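Local coordinates for hydrolase, haloacid dehalogenase-like family (Porphyromonas gingivalis, PDB 2I6X), which probably acts as a hydrolase of the haloacid dehalogenase superfamily, although its natural substrate is not established, at residues D99-R102 / P103-L107; E197-I200 / P201-R205. All coordinates share one frame; numbering follows the deposited sequence.

Contact 1 (D99-R102 / P103-L107); sequences DSLR and PDYRL
Leu101 and Tyr105 both set CG beside the backbone N and anti to the carbonyl carbon (chi1 -70° and -63°), and this brings one methyl of the leucine against CD2 and CE2 of the ring, where Leu101 CD2 lies 4.0 Å from Tyr105 CD2 as the two side chains slant past each other. Leu107 enters from the strand side: its CD1 packs 3.9 Å from Leu101 CB and against the backbone of Arg102, whose CA is 3.8 Å away. Arg102 instead sets CG anti to its backbone N and then bends twice along the chain; its CD lies 3.9 Å from Leu107 CD1, and the guanidinium goes on to a salt bridge with Asp138 and a hydrogen bond to Ser135 O.

The carbonyl of Leu101 closes the turn. Asp104 N donates to Leu101 O at 3.1 Å with an N-H...O angle of 146°, arriving from above the carbonyl plane, and Tyr105 N adds a weak bond to the same oxygen. That oxygen also sits near the plane of the tyrosine ring, at its edge, 3.6 Å from CD2. Pro103 has no N-H to offer, and its CD rests 3.5 Å from Ser100 O. Beyond the pair, Leu101 and Tyr105 reach Ile8 of the neighbouring strand 7-10 and Leu207 of helix 200-207. The whole is a beta-turn that closes helix 92-101 and leads into strand 106-111, in the parallel-sheet, Rossmann-like core of the HAD fold.

Contact 2 (E197-I200 / P201-R205); sequences ENWI and PAITR
Two straight backbone bonds open helix 200-207: Ile203 N donates to Trp199 O at 2.9 Å with an N-H...O angle of 169°, and Thr204 N reaches Ile200 O at 2.9 Å, each donor lying almost on the line of the carbonyl it meets. This is a helix N-terminus, capped by an Asx turn in which Ile200 N donates to Asn198 OD1 at 3.2 Å, from well above the amide plane. Thr204 OG1 also donates to Ile200 O, from out of the carbonyl plane, though the 2.5 Å spacing is doubtful. A water spans the first turn, giving a hydrogen to Asn198 O and accepting one from Ala202 N at 2.8 Å.

The Asn198 side chain crosses Pro201 at about a right angle, with ND2 3.7 Å from CD. Trp199 places CG between its backbone N and carbonyl carbon (chi1 46°), which turns the indole back beside Ile203. Its NE1 donates to Val15 O, and Lys94 and Tyr97 of helix 92-101 also touch the Trp199 side chain. Against the helix, the indole meets Ile203 obliquely, with Trp199 CE3 3.5 Å from Ile203 CG1.

Contact 1 and contact 2 lie on the same side of the chain's centre without touching: their centres are 15 Å apart and their nearest atoms about 5 Å. Helix 92-101 and helix 200-207 connect them. Tyr97 accepts from Ser100 through its carbonyl, while its side chain touches Ile200 and its hydroxyl makes a weak bond with Thr204, so that this one residue reaches both contacts, as Leu207 links the helix begun in contact 2 back to contact 1. Contact 1 lies where strand 106-111 begins, whereas HAD active sites gather at the C-terminal ends of the parallel strands, so it is probably remote from catalysis.

Contact 1 (D99-R102 / P103-L107)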
loop_
_atom_site.group_PDB
_atom_site.type_symbol
_atom_site.label_atom_id
_atom_site.label_comp_id
_atom_site.label_asym_id
_atom_site.label_seq_id
_atom_site.Cartn_x
_atom_site.Cartn_y
_atom_site.Cartn_z
ATOM N N ASP A 99 5.383 2.621 -15.608
ATOM C CA ASP A 99 6.016 1.734 -16.556
ATOM C C ASP A 99 7.016 2.465 -17.458
ATOM O O ASP A 99 8.036 1.882 -17.854
ATOM C CB ASP A 99 4.972 1.021 -17.403
ATOM C CG ASP A 99 5.565 -0.138 -18.177
ATOM O OD1 ASP A 99 5.431 -0.154 -19.421
ATOM O OD2 ASP A 99 6.204 -1.015 -17.532
ATOM N N SER A 100 6.721 3.731 -17.774
ATOM C CA SER A 100 7.619 4.572 -18.559
ATOM C C SER A 100 8.867 4.975 -17.785
ATOM O O SER A 100 9.871 5.343 -18.380
ATOM C CB SER A 100 6.897 5.819 -19.084
ATOM O OG SER A 100 6.642 6.752 -18.059
ATOM N N LEU A 101 8.803 4.902 -16.457
ATOM C CA LEU A 101 9.901 5.337 -15.627
ATOM C C LEU A 101 10.986 4.284 -15.489
ATOM O O LEU A 101 12.086 4.599 -15.075
ATOM C CB LEU A 101 9.390 5.729 -14.248
ATOM C CG LEU A 101 8.562 7.005 -14.149
ATOM C CD1 LEU A 101 8.190 7.228 -12.703
ATOM C CD2 LEU A 101 9.332 8.182 -14.678
ATOM N N ARG A 102 10.686 3.035 -15.839
ATOM C CA ARG A 102 11.572 1.919 -15.459
ATOM C C ARG A 102 12.966 1.932 -16.066
ATOM O O ARG A 102 13.933 1.552 -15.393
ATOM C CB ARG A 102 10.935 0.542 -15.673
ATOM C CG ARG A 102 11.748 -0.591 -14.991
ATOM C CD ARG A 102 11.313 -0.891 -13.544
ATOM N NE ARG A 102 10.501 -2.107 -13.525
ATOM C CZ ARG A 102 10.860 -3.250 -12.950
ATOM N NH1 ARG A 102 12.008 -3.337 -12.293
ATOM N NH2 ARG A 102 10.054 -4.305 -13.004
ATOM N N PRO A 103 13.097 2.335 -17.327
ATOM C CA PRO A 103 14.468 2.328 -17.796
ATOM C C PRO A 103 15.361 3.405 -17.166
ATOM O O PRO A 103 16.577 3.268 -17.204
ATOM C CB PRO A 103 14.322 2.562 -19.306
ATOM C CG PRO A 103 12.879 2.309 -19.616
ATOM C CD PRO A 103 12.154 2.726 -18.385
ATOM N N ASP A 104 14.780 4.459 -16.601
ATOM C CA ASP A 104 15.575 5.595 -16.128
ATOM C C ASP A 104 15.769 5.617 -14.614
ATOM O O ASP A 104 16.590 6.351 -14.104
ATOM C CB ASP A 104 14.948 6.920 -16.583
ATOM C CG ASP A 104 14.998 7.122 -18.109
ATOM O OD1 ASP A 104 15.792 7.955 -18.570
ATOM O OD2 ASP A 104 14.235 6.472 -18.856
ATOM N N TYR A 105 14.986 4.826 -13.903
ATOM C CA TYR A 105 14.944 4.865 -12.445
ATOM C C TYR A 105 14.797 3.460 -11.934
ATOM O O TYR A 105 14.258 2.572 -12.631
ATOM C CB TYR A 105 13.747 5.702 -11.925
ATOM C CG TYR A 105 13.824 7.143 -12.338
ATOM C CD1 TYR A 105 14.602 8.051 -11.613
ATOM C CD2 TYR A 105 13.136 7.600 -13.474
ATOM C CE1 TYR A 105 14.706 9.371 -12.002
ATOM C CE2 TYR A 105 13.235 8.935 -13.891
ATOM C CZ TYR A 105 14.036 9.819 -13.150
ATOM O OH TYR A 105 14.151 11.147 -13.548
ATOM N N ARG A 106 15.260 3.281 -10.705
ATOM C CA ARG A 106 14.915 2.131 -9.927
ATOM C C ARG A 106 13.609 2.442 -9.182
ATOM O O ARG A 106 13.487 3.493 -8.548
ATOM C CB ARG A 106 16.058 1.809 -8.983
ATOM C CG ARG A 106 17.269 1.293 -9.715
ATOM C CD ARG A 106 18.353 0.891 -8.748
ATOM N NE ARG A 106 18.063 -0.358 -8.045
ATOM C CZ ARG A 106 18.463 -0.622 -6.801
ATOM N NH1 ARG A 106 19.146 0.289 -6.103
ATOM N NH2 ARG A 106 18.155 -1.788 -6.242
ATOM N N LEU A 107 12.638 1.537 -9.291
ATOM C CA LEU A 107 11.285 1.758 -8.819
ATOM C C LEU A 107 10.934 0.734 -7.776
ATOM O O LEU A 107 11.199 -0.452 -7.942
ATOM C CB LEU A 107 10.293 1.639 -9.980
ATOM C CG LEU A 107 10.529 2.600 -11.141
ATOM C CD1 LEU A 107 9.529 2.352 -12.242
ATOM C CD2 LEU A 107 10.510 4.070 -10.676
#

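Contact 2 (E197-I200 / P201-R205)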
loop_
_atom_site.group_PDB
_atom_site.type_symbol
_atom_site.label_atom_id
_atom_site.label_comp_id
_atom_site.label_asym_id
_atom_site.label_seq_id
_atom_site.Cartn_x
_atom_site.Cartn_y
_atom_site.Cartn_z
ATOM N N GLU A 197 -5.640 12.091 -6.187
ATOM C CA GLU A 197 -5.028 13.189 -6.945
ATOM C C GLU A 197 -4.302 12.667 -8.203
ATOM O O GLU A 197 -3.625 11.639 -8.131
ATOM C CB GLU A 197 -4.030 13.905 -6.038
ATOM C CG GLU A 197 -3.509 15.249 -6.562
ATOM C CD GLU A 197 -2.386 15.794 -5.670
ATOM O OE1 GLU A 197 -1.445 16.449 -6.198
ATOM O OE2 GLU A 197 -2.428 15.542 -4.439
ATOM N N ASN A 198 -4.414 13.367 -9.334
ATOM C CA ASN A 198 -3.516 13.079 -10.462
ATOM C C ASN A 198 -2.178 13.749 -10.291
ATOM O O ASN A 198 -2.020 14.926 -10.633
ATOM C CB ASN A 198 -4.049 13.472 -11.852
ATOM C CG ASN A 198 -3.050 13.057 -12.972
ATOM O OD1 ASN A 198 -2.210 12.156 -12.755
ATOM N ND2 ASN A 198 -3.123 13.703 -14.141
ATOM N N TRP A 199 -1.207 12.987 -9.814
ATOM C CA TRP A 199 0.088 13.556 -9.464
ATOM C C TRP A 199 1.134 13.430 -10.560
ATOM O O TRP A 199 2.274 13.814 -10.346
ATOM C CB TRP A 199 0.626 12.924 -8.183
ATOM C CG TRP A 199 0.514 11.410 -8.114
ATOM C CD1 TRP A 199 -0.319 10.702 -7.293
ATOM C CD2 TRP A 199 1.257 10.441 -8.869
ATOM N NE1 TRP A 199 -0.152 9.357 -7.490
ATOM C CE2 TRP A 199 0.821 9.160 -8.439
ATOM C CE3 TRP A 199 2.236 10.520 -9.869
ATOM C CZ2 TRP A 199 1.341 7.953 -8.987
ATOM C CZ3 TRP A 199 2.748 9.339 -10.413
ATOM C CH2 TRP A 199 2.289 8.068 -9.977
ATOM N N ILE A 200 0.761 12.855 -11.701
ATOM C CA ILE A 200 1.706 12.642 -12.781
ATOM C C ILE A 200 2.410 13.940 -13.162
ATOM O O ILE A 200 3.637 13.962 -13.159
ATOM C CB ILE A 200 1.088 11.943 -14.021
ATOM C CG1 ILE A 200 0.746 10.488 -13.688
ATOM C CG2 ILE A 200 2.044 12.004 -15.204
ATOM C CD1 ILE A 200 -0.217 9.851 -14.697
ATOM N N PRO A 201 1.655 15.023 -13.490
ATOM C CA PRO A 201 2.378 16.275 -13.826
ATOM C C PRO A 201 3.379 16.772 -12.759
ATOM O O PRO A 201 4.511 17.128 -13.101
ATOM C CB PRO A 201 1.242 17.284 -14.081
ATOM C CG PRO A 201 0.072 16.423 -14.542
ATOM C CD PRO A 201 0.189 15.190 -13.645
ATOM N N ALA A 202 2.983 16.753 -11.483
ATOM C CA ALA A 202 3.844 17.227 -10.385
ATOM C C ALA A 202 5.093 16.367 -10.185
ATOM O O ALA A 202 6.188 16.884 -9.928
ATOM C CB ALA A 202 3.061 17.316 -9.070
ATOM N N ILE A 203 4.921 15.050 -10.268
ATOM C CA ILE A 203 6.054 14.131 -10.160
ATOM C C ILE A 203 7.004 14.269 -11.388
ATOM O O ILE A 203 8.225 14.340 -11.216
ATOM C CB ILE A 203 5.578 12.677 -9.900
ATOM C CG1 ILE A 203 4.828 12.559 -8.560
ATOM C CG2 ILE A 203 6.726 11.660 -10.000
ATOM C CD1 ILE A 203 5.495 13.184 -7.331
ATOM N N THR A 204 6.439 14.344 -12.599
ATOM C CA THR A 204 7.199 14.567 -13.847
ATOM C C THR A 204 8.092 15.803 -13.710
ATOM O O THR A 204 9.189 15.861 -14.287
ATOM C CB THR A 204 6.249 14.760 -15.075
ATOM O OG1 THR A 204 5.242 13.742 -15.079
ATOM C CG2 THR A 204 7.005 14.709 -16.405
ATOM N N ARG A 205 7.596 16.781 -12.944
ATOM C CA ARG A 205 8.304 18.018 -12.616
ATOM C C ARG A 205 9.451 17.766 -11.656
ATOM O O ARG A 205 10.562 18.229 -11.891
ATOM C CB ARG A 205 7.348 19.025 -11.974
ATOM C CG ARG A 205 7.103 20.296 -12.763
ATOM C CD ARG A 205 7.802 21.489 -12.095
ATOM N NE ARG A 205 7.292 22.797 -12.548
ATOM C CZ ARG A 205 6.281 23.454 -11.975
ATOM N NH1 ARG A 205 5.899 24.632 -12.447
ATOM N NH2 ARG A 205 5.651 22.936 -10.920
HETATM O O HOH W 1 0.330 16.982 -10.768
#